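Long-range contacts in glucose-6-phosphate 1-dehydrogenase (Kluyveromyces lactis, PDB 7E6I), which oxidises D-glucose 6-phosphate with NADP(+) to 6-phospho-D-gluconolactone, the step that opens the oxidative pentose phosphate pathway and supplies NADPH: residues A[175-185]-A[422-433]; A[314-322]-A[333-341]. All blocks are in the same frame, centred on the assembly; numbering follows the deposited sequence.

Interaction 1: residues A[175-185]-A[422-433]; sequences EDELFRIDHYL and ALLGDHSNFVRD. With BG6 (6-O-phosphono-beta-D-glucopyranose), chain B.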
loop_
_atom_site.group_PDB
_atom_site.type_symbol
_atom_site.label_atom_id
_atom_site.label_comp_id
_atom_site.label_asym_id
_atom_site.label_seq_id
_atom_site.Cartn_x
_atom_site.Cartn_y
_atom_site.Cartn_z
ATOM N N GLU A 175 -4.531 18.831 -5.541
ATOM C CA GLU A 175 -4.183 17.858 -4.516
ATOM C C GLU A 175 -5.321 17.658 -3.530
ATOM O O GLU A 175 -5.508 16.550 -3.017
ATOM C CB GLU A 175 -2.904 18.294 -3.795
ATOM C CG GLU A 175 -1.653 18.184 -4.663
ATOM C CD GLU A 175 -1.444 16.776 -5.218
ATOM O OE1 GLU A 175 -1.403 15.813 -4.411
ATOM O OE2 GLU A 175 -1.323 16.627 -6.460
ATOM N N ASP A 176 -6.121 18.699 -3.287
ATOM C CA ASP A 176 -7.222 18.590 -2.332
ATOM C C ASP A 176 -8.337 17.679 -2.829
ATOM O O ASP A 176 -9.011 17.039 -2.013
ATOM C CB ASP A 176 -7.774 19.972 -2.014
ATOM C CG ASP A 176 -7.061 20.613 -0.842
ATOM O OD1 ASP A 176 -7.011 19.990 0.253
ATOM O OD2 ASP A 176 -6.539 21.735 -1.016
ATOM N N GLU A 177 -8.546 17.605 -4.147
ATOM C CA GLU A 177 -9.575 16.756 -4.735
ATOM C C GLU A 177 -9.068 15.368 -5.116
ATOM O O GLU A 177 -9.884 14.457 -5.328
ATOM C CB GLU A 177 -10.154 17.435 -5.982
ATOM C CG GLU A 177 -10.680 18.849 -5.727
ATOM C CD GLU A 177 -10.827 19.671 -7.003
ATOM O OE1 GLU A 177 -11.929 20.226 -7.222
ATOM O OE2 GLU A 177 -9.841 19.765 -7.779
ATOM N N LEU A 178 -7.748 15.191 -5.211
ATOM C CA LEU A 178 -7.121 13.947 -5.644
ATOM C C LEU A 178 -6.836 13.035 -4.453
ATOM O O LEU A 178 -6.283 13.475 -3.441
ATOM C CB LEU A 178 -5.817 14.276 -6.366
ATOM C CG LEU A 178 -5.677 13.978 -7.852
ATOM C CD1 LEU A 178 -7.025 13.625 -8.480
ATOM C CD2 LEU A 178 -5.005 15.150 -8.539
ATOM N N PHE A 179 -7.194 11.761 -4.574
ATOM C CA PHE A 179 -6.914 10.784 -3.518
ATOM C C PHE A 179 -6.193 9.595 -4.151
ATOM O O PHE A 179 -6.837 8.663 -4.648
ATOM C CB PHE A 179 -8.185 10.365 -2.815
ATOM C CG PHE A 179 -8.734 11.406 -1.877
ATOM C CD1 PHE A 179 -9.378 12.534 -2.371
ATOM C CD2 PHE A 179 -8.594 11.264 -0.493
ATOM C CE1 PHE A 179 -9.881 13.492 -1.505
ATOM C CE2 PHE A 179 -9.089 12.213 0.377
ATOM C CZ PHE A 179 -9.741 13.328 -0.125
ATOM N N ARG A 180 -4.857 9.640 -4.137
ATOM C CA ARG A 180 -4.027 8.603 -4.740
ATOM C C ARG A 180 -3.802 7.479 -3.742
ATOM O O ARG A 180 -3.301 7.702 -2.638
ATOM C CB ARG A 180 -2.676 9.163 -5.185
ATOM C CG ARG A 180 -2.710 10.135 -6.351
ATOM C CD ARG A 180 -1.289 10.528 -6.737
ATOM N NE ARG A 180 -1.218 11.774 -7.492
ATOM C CZ ARG A 180 -1.370 12.988 -6.963
ATOM N NH1 ARG A 180 -1.596 13.125 -5.669
ATOM N NH2 ARG A 180 -1.284 14.074 -7.727
ATOM N N ILE A 181 -4.125 6.271 -4.151
ATOM C CA ILE A 181 -4.148 5.127 -3.261
ATOM C C ILE A 181 -2.873 4.311 -3.419
ATOM O O ILE A 181 -2.489 3.933 -4.539
ATOM C CB ILE A 181 -5.385 4.256 -3.517
ATOM C CG1 ILE A 181 -6.596 4.854 -2.805
ATOM C CG2 ILE A 181 -5.128 2.808 -3.055
ATOM C CD1 ILE A 181 -7.811 3.947 -2.842
ATOM N N ASP A 182 -2.211 4.068 -2.284
ATOM C CA ASP A 182 -1.347 2.913 -2.049
ATOM C C ASP A 182 -2.064 2.102 -0.974
ATOM O O ASP A 182 -2.222 2.575 0.158
ATOM C CB ASP A 182 0.042 3.369 -1.601
ATOM C CG ASP A 182 1.024 2.217 -1.430
ATOM O OD1 ASP A 182 0.662 1.186 -0.800
ATOM O OD2 ASP A 182 2.176 2.360 -1.912
ATOM N N HIS A 183 -2.548 0.905 -1.325
ATOM C CA HIS A 183 -3.495 0.252 -0.416
ATOM C C HIS A 183 -2.847 -0.198 0.894
ATOM O O HIS A 183 -3.565 -0.416 1.872
ATOM C CB HIS A 183 -4.203 -0.920 -1.111
ATOM C CG HIS A 183 -3.405 -2.191 -1.167
ATOM N ND1 HIS A 183 -2.489 -2.460 -2.168
ATOM C CD2 HIS A 183 -3.411 -3.283 -0.360
ATOM C CE1 HIS A 183 -1.953 -3.652 -1.961
ATOM N NE2 HIS A 183 -2.498 -4.175 -0.873
ATOM N N TYR A 184 -1.516 -0.296 0.958
ATOM C CA TYR A 184 -0.877 -0.603 2.240
ATOM C C TYR A 184 -1.226 0.422 3.311
ATOM O O TYR A 184 -1.370 0.067 4.492
ATOM C CB TYR A 184 0.637 -0.687 2.074
ATOM C CG TYR A 184 1.107 -2.084 1.766
ATOM C CD1 TYR A 184 0.473 -2.847 0.776
ATOM C CD2 TYR A 184 2.160 -2.656 2.471
ATOM C CE1 TYR A 184 0.891 -4.138 0.492
ATOM C CE2 TYR A 184 2.587 -3.938 2.200
ATOM C CZ TYR A 184 1.957 -4.676 1.208
ATOM O OH TYR A 184 2.386 -5.960 0.943
ATOM N N LEU A 185 -1.375 1.692 2.923
ATOM C CA LEU A 185 -1.745 2.763 3.830
ATOM C C LEU A 185 -3.131 2.568 4.434
ATOM O O LEU A 185 -3.502 3.338 5.328
ATOM C CB LEU A 185 -1.666 4.101 3.096
ATOM C CG LEU A 185 -0.272 4.496 2.602
ATOM C CD1 LEU A 185 -0.272 5.911 2.049
ATOM C CD2 LEU A 185 0.730 4.380 3.728
ATOM N N ALA A 422 -11.540 8.855 2.353
ATOM C CA ALA A 422 -11.860 9.759 1.255
ATOM C C ALA A 422 -13.202 10.450 1.490
ATOM O O ALA A 422 -13.325 11.670 1.315
ATOM C CB ALA A 422 -11.860 8.986 -0.064
ATOM N N LEU A 423 -14.222 9.683 1.897
ATOM C CA LEU A 423 -15.522 10.286 2.177
ATOM C C LEU A 423 -15.384 11.378 3.228
ATOM O O LEU A 423 -16.001 12.442 3.112
ATOM C CB LEU A 423 -16.529 9.215 2.615
ATOM C CG LEU A 423 -16.938 8.203 1.534
ATOM C CD1 LEU A 423 -17.810 7.087 2.077
ATOM C CD2 LEU A 423 -17.656 8.900 0.412
ATOM N N LEU A 424 -14.524 11.158 4.226
ATOM C CA LEU A 424 -14.276 12.158 5.258
ATOM C C LEU A 424 -13.293 13.240 4.828
ATOM O O LEU A 424 -13.066 14.176 5.596
ATOM C CB LEU A 424 -13.775 11.489 6.540
ATOM C CG LEU A 424 -14.618 10.338 7.098
ATOM C CD1 LEU A 424 -13.808 9.510 8.077
ATOM C CD2 LEU A 424 -15.878 10.849 7.752
ATOM N N GLY A 425 -12.719 13.161 3.629
ATOM C CA GLY A 425 -11.807 14.200 3.177
ATOM C C GLY A 425 -10.411 14.185 3.784
ATOM O O GLY A 425 -9.692 15.188 3.679
ATOM N N ASP A 426 -9.989 13.071 4.392
ATOM C CA ASP A 426 -8.717 13.002 5.120
ATOM C C ASP A 426 -7.628 12.439 4.209
ATOM O O ASP A 426 -7.652 11.250 3.875
ATOM C CB ASP A 426 -8.881 12.146 6.376
ATOM C CG ASP A 426 -7.610 12.061 7.205
ATOM O OD1 ASP A 426 -6.541 12.548 6.752
ATOM O OD2 ASP A 426 -7.686 11.526 8.337
ATOM N N HIS A 427 -6.647 13.278 3.848
ATOM C CA HIS A 427 -5.592 12.872 2.922
ATOM C C HIS A 427 -4.455 12.086 3.583
ATOM O O HIS A 427 -3.472 11.772 2.897
ATOM C CB HIS A 427 -5.020 14.096 2.206
ATOM C CG HIS A 427 -5.845 14.545 1.044
ATOM N ND1 HIS A 427 -6.787 15.550 1.142
ATOM C CD2 HIS A 427 -5.890 14.106 -0.240
ATOM C CE1 HIS A 427 -7.360 15.723 -0.037
ATOM N NE2 HIS A 427 -6.834 14.862 -0.893
ATOM N N SER A 428 -4.592 11.720 4.864
ATOM C CA SER A 428 -3.457 11.211 5.636
ATOM C C SER A 428 -2.902 9.926 5.040
ATOM O O SER A 428 -1.689 9.701 5.052
ATOM C CB SER A 428 -3.880 10.968 7.079
ATOM O OG SER A 428 -4.266 12.185 7.674
ATOM N N ASN A 429 -3.775 9.079 4.500
ATOM C CA ASN A 429 -3.389 7.783 3.967
ATOM C C ASN A 429 -3.378 7.755 2.444
ATOM O O ASN A 429 -3.630 6.703 1.845
ATOM C CB ASN A 429 -4.334 6.717 4.513
ATOM C CG ASN A 429 -4.368 6.705 6.029
ATOM O OD1 ASN A 429 -3.398 7.083 6.668
ATOM N ND2 ASN A 429 -5.487 6.280 6.609
ATOM N N PHE A 430 -3.083 8.880 1.796
ATOM C CA PHE A 430 -3.017 8.925 0.343
ATOM C C PHE A 430 -1.743 9.642 -0.089
ATOM O O PHE A 430 -1.210 10.478 0.646
ATOM C CB PHE A 430 -4.249 9.608 -0.239
ATOM C CG PHE A 430 -5.543 8.965 0.167
ATOM C CD1 PHE A 430 -6.163 9.308 1.359
ATOM C CD2 PHE A 430 -6.143 8.021 -0.646
ATOM C CE1 PHE A 430 -7.357 8.704 1.726
ATOM C CE2 PHE A 430 -7.333 7.424 -0.292
ATOM C CZ PHE A 430 -7.948 7.758 0.887
ATOM N N VAL A 431 -1.256 9.302 -1.291
ATOM C CA VAL A 431 0.028 9.785 -1.780
ATOM C C VAL A 431 -0.141 11.175 -2.361
ATOM O O VAL A 431 -1.064 11.434 -3.145
ATOM C CB VAL A 431 0.614 8.827 -2.837
ATOM C CG1 VAL A 431 2.071 9.152 -3.062
ATOM C CG2 VAL A 431 0.442 7.357 -2.428
ATOM N N ARG A 432 0.768 12.068 -2.000
ATOM C CA ARG A 432 0.787 13.420 -2.538
ATOM C C ARG A 432 1.733 13.502 -3.736
ATOM O O ARG A 432 2.607 12.648 -3.930
ATOM C CB ARG A 432 1.198 14.419 -1.454
ATOM C CG ARG A 432 0.693 15.817 -1.691
ATOM C CD ARG A 432 0.845 16.659 -0.436
ATOM N NE ARG A 432 2.233 17.018 -0.169
ATOM C CZ ARG A 432 2.640 17.508 1.000
ATOM N NH1 ARG A 432 1.761 17.680 1.990
ATOM N NH2 ARG A 432 3.916 17.820 1.190
ATOM N N ASP A 433 1.554 14.553 -4.540
ATOM C CA ASP A 433 2.296 14.648 -5.794
ATOM C C ASP A 433 3.804 14.799 -5.566
ATOM O O ASP A 433 4.603 14.187 -6.290
ATOM C CB ASP A 433 1.748 15.794 -6.649
ATOM C CG ASP A 433 1.851 17.146 -5.959
ATOM O OD1 ASP A 433 1.558 17.222 -4.745
ATOM O OD2 ASP A 433 2.208 18.139 -6.629
HETATM C C1 BG6 B . 0.309 -5.399 -5.504
HETATM C C2 BG6 B . 1.394 -6.118 -6.305
HETATM O O1 BG6 B . 0.461 -4.036 -5.481
HETATM O O5 BG6 B . 0.360 -5.869 -4.080
HETATM C C3 BG6 B . 1.254 -7.597 -6.207
HETATM O O2 BG6 B . 1.372 -5.724 -7.684
HETATM C C4 BG6 B . 1.324 -8.053 -4.786
HETATM O O3 BG6 B . 2.331 -8.254 -6.928
HETATM C C5 BG6 B . 0.267 -7.340 -3.942
HETATM O O4 BG6 B . 1.137 -9.474 -4.752
HETATM C C6 BG6 B . 0.394 -7.622 -2.470
HETATM O O6 BG6 B . -0.622 -6.898 -1.801
HETATM P P BG6 B . -1.266 -7.556 -0.419
HETATM O O1P BG6 B . -0.027 -7.821 0.413
HETATM O O2P BG6 B . -2.012 -8.812 -0.783
HETATM O O3P BG6 B . -2.243 -6.619 0.290
HETATM O O HOH W 1 -3.536 11.835 -2.665
HETATM O O HOH W 2 -3.772 5.037 -0.231
#

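Interaction 2: residues A[314-322]-A[333-341]; sequences VTFAAIGFK and IVMRAGKAL. With BG6 (6-O-phosphono-beta-D-glucopyranose), chain B.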
loop_
_atom_site.group_PDB
_atom_site.type_symbol
_atom_site.label_atom_id
_atom_site.label_comp_id
_atom_site.label_asym_id
_atom_site.label_seq_id
_atom_site.Cartn_x
_atom_site.Cartn_y
_atom_site.Cartn_z
ATOM N N VAL A 314 13.876 -9.271 -12.273
ATOM C CA VAL A 314 14.153 -9.471 -10.855
ATOM C C VAL A 314 12.855 -9.837 -10.142
ATOM O O VAL A 314 11.909 -9.042 -10.120
ATOM C CB VAL A 314 14.777 -8.208 -10.241
ATOM C CG1 VAL A 314 15.005 -8.401 -8.790
ATOM C CG2 VAL A 314 16.092 -7.874 -10.920
ATOM N N THR A 315 12.811 -11.022 -9.531
ATOM C CA THR A 315 11.674 -11.408 -8.699
ATOM C C THR A 315 11.997 -11.365 -7.207
ATOM O O THR A 315 11.095 -11.545 -6.376
ATOM C CB THR A 315 11.160 -12.806 -9.100
ATOM O OG1 THR A 315 12.145 -13.797 -8.791
ATOM C CG2 THR A 315 10.877 -12.862 -10.594
ATOM N N PHE A 316 13.259 -11.129 -6.847
ATOM C CA PHE A 316 13.668 -10.887 -5.472
ATOM C C PHE A 316 14.702 -9.784 -5.487
ATOM O O PHE A 316 15.655 -9.854 -6.266
ATOM C CB PHE A 316 14.277 -12.134 -4.812
ATOM C CG PHE A 316 14.859 -11.866 -3.449
ATOM C CD1 PHE A 316 16.092 -11.250 -3.302
ATOM C CD2 PHE A 316 14.162 -12.216 -2.316
ATOM C CE1 PHE A 316 16.597 -10.979 -2.068
ATOM C CE2 PHE A 316 14.673 -11.949 -1.080
ATOM C CZ PHE A 316 15.897 -11.325 -0.956
ATOM N N ALA A 317 14.564 -8.816 -4.581
ATOM C CA ALA A 317 15.563 -7.766 -4.422
ATOM C C ALA A 317 15.725 -7.401 -2.956
ATOM O O ALA A 317 14.741 -7.257 -2.226
ATOM C CB ALA A 317 15.193 -6.503 -5.219
ATOM N N ALA A 318 16.976 -7.226 -2.538
ATOM C CA ALA A 318 17.313 -6.599 -1.269
ATOM C C ALA A 318 18.125 -5.357 -1.595
ATOM O O ALA A 318 19.045 -5.425 -2.415
ATOM C CB ALA A 318 18.087 -7.555 -0.360
ATOM N N ILE A 319 17.757 -4.219 -1.003
ATOM C CA ILE A 319 18.379 -2.937 -1.321
ATOM C C ILE A 319 18.759 -2.237 -0.027
ATOM O O ILE A 319 17.949 -2.164 0.904
ATOM C CB ILE A 319 17.451 -2.025 -2.143
ATOM C CG1 ILE A 319 16.965 -2.720 -3.421
ATOM C CG2 ILE A 319 18.153 -0.715 -2.461
ATOM C CD1 ILE A 319 15.765 -1.996 -4.091
ATOM N N GLY A 320 19.974 -1.697 0.023
ATOM C CA GLY A 320 20.411 -0.919 1.170
ATOM C C GLY A 320 20.079 0.549 0.969
ATOM O O GLY A 320 20.170 1.077 -0.139
ATOM N N PHE A 321 19.691 1.200 2.053
ATOM C CA PHE A 321 19.330 2.607 2.026
ATOM C C PHE A 321 20.051 3.335 3.143
ATOM O O PHE A 321 20.383 2.746 4.178
ATOM C CB PHE A 321 17.823 2.806 2.199
ATOM C CG PHE A 321 17.015 2.356 1.023
ATOM C CD1 PHE A 321 16.706 3.243 0.006
ATOM C CD2 PHE A 321 16.555 1.051 0.940
ATOM C CE1 PHE A 321 15.954 2.836 -1.078
ATOM C CE2 PHE A 321 15.807 0.632 -0.142
ATOM C CZ PHE A 321 15.500 1.539 -1.157
ATOM N N LYS A 322 20.273 4.626 2.932
ATOM C CA LYS A 322 20.843 5.486 3.954
ATOM C C LYS A 322 20.075 6.794 3.945
ATOM O O LYS A 322 19.773 7.342 2.879
ATOM C CB LYS A 322 22.325 5.759 3.714
ATOM C CG LYS A 322 23.239 4.551 3.961
ATOM C CD LYS A 322 23.484 4.304 5.483
ATOM C CE LYS A 322 24.440 3.103 5.734
ATOM N NZ LYS A 322 25.767 3.529 6.302
ATOM N N ILE A 333 19.776 0.708 6.431
ATOM C CA ILE A 333 18.386 0.324 6.225
ATOM C C ILE A 333 18.315 -0.652 5.056
ATOM O O ILE A 333 18.946 -0.428 4.018
ATOM C CB ILE A 333 17.525 1.566 5.966
ATOM C CG1 ILE A 333 17.505 2.435 7.212
ATOM C CG2 ILE A 333 16.127 1.194 5.507
ATOM C CD1 ILE A 333 17.090 3.847 6.909
ATOM N N VAL A 334 17.567 -1.739 5.217
ATOM C CA VAL A 334 17.383 -2.696 4.135
ATOM C C VAL A 334 15.893 -2.864 3.861
ATOM O O VAL A 334 15.094 -3.067 4.787
ATOM C CB VAL A 334 18.031 -4.054 4.451
ATOM C CG1 VAL A 334 17.661 -5.081 3.367
ATOM C CG2 VAL A 334 19.535 -3.918 4.549
ATOM N N MET A 335 15.522 -2.783 2.590
ATOM C CA MET A 335 14.220 -3.239 2.123
ATOM C C MET A 335 14.456 -4.483 1.289
ATOM O O MET A 335 15.340 -4.493 0.427
ATOM C CB MET A 335 13.516 -2.173 1.291
ATOM C CG MET A 335 12.773 -1.126 2.115
ATOM S SD MET A 335 11.878 0.065 1.068
ATOM C CE MET A 335 12.113 -0.697 -0.532
ATOM N N ARG A 336 13.686 -5.532 1.543
ATOM C CA ARG A 336 13.866 -6.763 0.792
ATOM C C ARG A 336 12.505 -7.373 0.489
ATOM O O ARG A 336 11.650 -7.476 1.374
ATOM C CB ARG A 336 14.778 -7.751 1.541
ATOM C CG ARG A 336 14.334 -8.186 2.942
ATOM C CD ARG A 336 15.492 -8.953 3.598
ATOM N NE ARG A 336 15.381 -9.187 5.042
ATOM C CZ ARG A 336 14.806 -10.263 5.576
ATOM N NH1 ARG A 336 14.283 -11.180 4.779
ATOM N NH2 ARG A 336 14.759 -10.434 6.897
ATOM N N ALA A 337 12.304 -7.745 -0.768
ATOM C CA ALA A 337 11.032 -8.259 -1.254
ATOM C C ALA A 337 11.288 -9.404 -2.229
ATOM O O ALA A 337 12.194 -9.317 -3.066
ATOM C CB ALA A 337 10.221 -7.168 -1.953
ATOM N N GLY A 338 10.483 -10.465 -2.124
ATOM C CA GLY A 338 10.608 -11.588 -3.033
ATOM C C GLY A 338 9.299 -12.315 -3.238
ATOM O O GLY A 338 8.454 -12.394 -2.338
ATOM N N LYS A 339 9.131 -12.841 -4.446
ATOM C CA LYS A 339 8.089 -13.798 -4.770
ATOM C C LYS A 339 8.704 -15.188 -4.810
ATOM O O LYS A 339 9.919 -15.344 -4.949
ATOM C CB LYS A 339 7.438 -13.460 -6.116
ATOM C CG LYS A 339 6.198 -12.558 -5.998
ATOM C CD LYS A 339 6.192 -11.423 -7.022
ATOM C CE LYS A 339 4.792 -11.095 -7.534
ATOM N NZ LYS A 339 3.814 -10.688 -6.492
ATOM N N ALA A 340 7.851 -16.201 -4.657
ATOM C CA ALA A 340 8.257 -17.610 -4.771
ATOM C C ALA A 340 9.275 -17.989 -3.697
ATOM O O ALA A 340 10.239 -18.715 -3.951
ATOM C CB ALA A 340 8.796 -17.928 -6.172
ATOM N N LEU A 341 9.070 -17.482 -2.494
ATOM C CA LEU A 341 9.844 -17.883 -1.336
ATOM C C LEU A 341 9.023 -18.893 -0.526
ATOM O O LEU A 341 8.003 -19.410 -1.005
ATOM C CB LEU A 341 10.232 -16.639 -0.527
ATOM C CG LEU A 341 10.962 -15.545 -1.315
ATOM C CD1 LEU A 341 10.959 -14.210 -0.559
ATOM C CD2 LEU A 341 12.390 -15.972 -1.655
HETATM C C1 BG6 B . 0.309 -5.399 -5.504
HETATM C C2 BG6 B . 1.394 -6.118 -6.305
HETATM O O1 BG6 B . 0.461 -4.036 -5.481
HETATM O O5 BG6 B . 0.360 -5.869 -4.080
HETATM C C3 BG6 B . 1.254 -7.597 -6.207
HETATM O O2 BG6 B . 1.372 -5.724 -7.684
HETATM C C4 BG6 B . 1.324 -8.053 -4.786
HETATM O O3 BG6 B . 2.331 -8.254 -6.928
HETATM C C5 BG6 B . 0.267 -7.340 -3.942
HETATM O O4 BG6 B . 1.137 -9.474 -4.752
HETATM C C6 BG6 B . 0.394 -7.622 -2.470
HETATM O O6 BG6 B . -0.622 -6.898 -1.801
HETATM P P BG6 B . -1.266 -7.556 -0.419
HETATM O O1P BG6 B . -0.027 -7.821 0.413
HETATM O O2P BG6 B . -2.012 -8.812 -0.783
HETATM O O3P BG6 B . -2.243 -6.619 0.290
#

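Interaction 1: residues A[175-185]-A[422-433]
With CG anti to its own carbonyl carbon in both Phe-179 (chi1 -75°) and His-427 (chi1 -82°), the two rings are brought into an offset stack, nearly parallel, their centroids 3.9 Å apart. Ala-422 sets its CB against the opposite face of Phe-179, where a small methyl suits the close approach of the helix end. The edge of the same phenyl ring meets the face of Phe-430 in a T-shaped contact, CD2 of Phe-179 lying over the ring centre and 3.6 Å from CE1 of Phe-430. His-427 suits its place because it offers both a flat face and an N-H. His-427 NE2 donates to Leu-178 O at 3.0 Å, in the plane of the imidazole although the bond is bent.

A second knot is ionic. Arg-180 reaches out extended and grips Glu-175 end-on, NH1 to OE1 at 3.0 Å and NH2 to OE2 at 2.9 Å, both on syn lone pairs, which fixes the carboxylate's rotation. From above the carboxylate plane, Asp-433 N also donates to Glu-175 OE1 (3.2 Å). NH1 of Arg-180 spans to Val-431 O (3.1 Å), while Val-431 N returns a bond to Arg-180 O. The carboxylates of Glu-175 and Asp-433 stack, a like-charge approach that the arginine probably eases.

Strand 178-181 is the edge strand of the parallel Rossmann sheet, bonded to strand 146-152. The loop 424-432, from the C-terminal part of the chain, packs on it and so joins the two parts. Arg-432 is the N-cap of helix 433-451, and helices 236-254 and 263-276 pack alongside.

Interaction 2: residues A[314-322]-A[333-341]
Ile-333 O accepts the N-H of Phe-321 (N to O 2.7 Å) and, more weakly, a CA-H...O contact from Gly-320 (CA to O 3.2 Å). The Phe-321/Ile-333 pair closes the loop end of an antiparallel beta hairpin, strands 316-321 and 333-338 running at 157°; it, Ile-319/Met-335 and Ala-317/Ala-337 each exchange two backbone bonds. Their side chains share one face, and helix 236-254 covers it through Met-242, against Ile-319 and Met-335. Met-335 SD lies 4.9 Å from the centroid of the Phe-321 ring, approaching obliquely, a Met-aromatic contact, while Met-335 CE touches Phe-321 CE2 at 3.9 Å.

On the other face Phe-316, with CG swung away from its own N (chi1 173°), brings CD2 to 3.7 Å from Gly-338 CA. Glycine suits this place, since a CB would run into the ring. Leu-341 CD1 meets the ring edge, 4.2 Å from Phe-316 CD2. A serine in place of Phe-316 would probably uncover Gly-338 and deprive the Leu-341 methyl of its partner. Lys-339 N bonds Thr-315 O, and the side chain bends away so that its NZ, salt-bridged to Glu-221, donates to O3 of glucose 6-phosphate at 2.9 Å.

Interaction 1 joins the Rossmann part to the C-terminal part, whereas interaction 2 lies wholly within the latter; their centres are 26 Å apart and their nearest atoms about 8 Å, and the substrate spans the gap. Residues 175-185 of interaction 1 serve its phosphate: His-183 NE2 donates to O3P at 2.7 Å, and Tyr-184 OH lies 3.1 Å from O1P. Residues 333-341 of interaction 2 supply the lysine at O3, on the sugar ring. Helix 236-254 packs against both contacts and carries Asp-240 and His-245, both bonded to the ligand. Asp-182 OD1, in interaction 1, accepts from ND1 of His-245, the probable proton acceptor, which probably orients its ring.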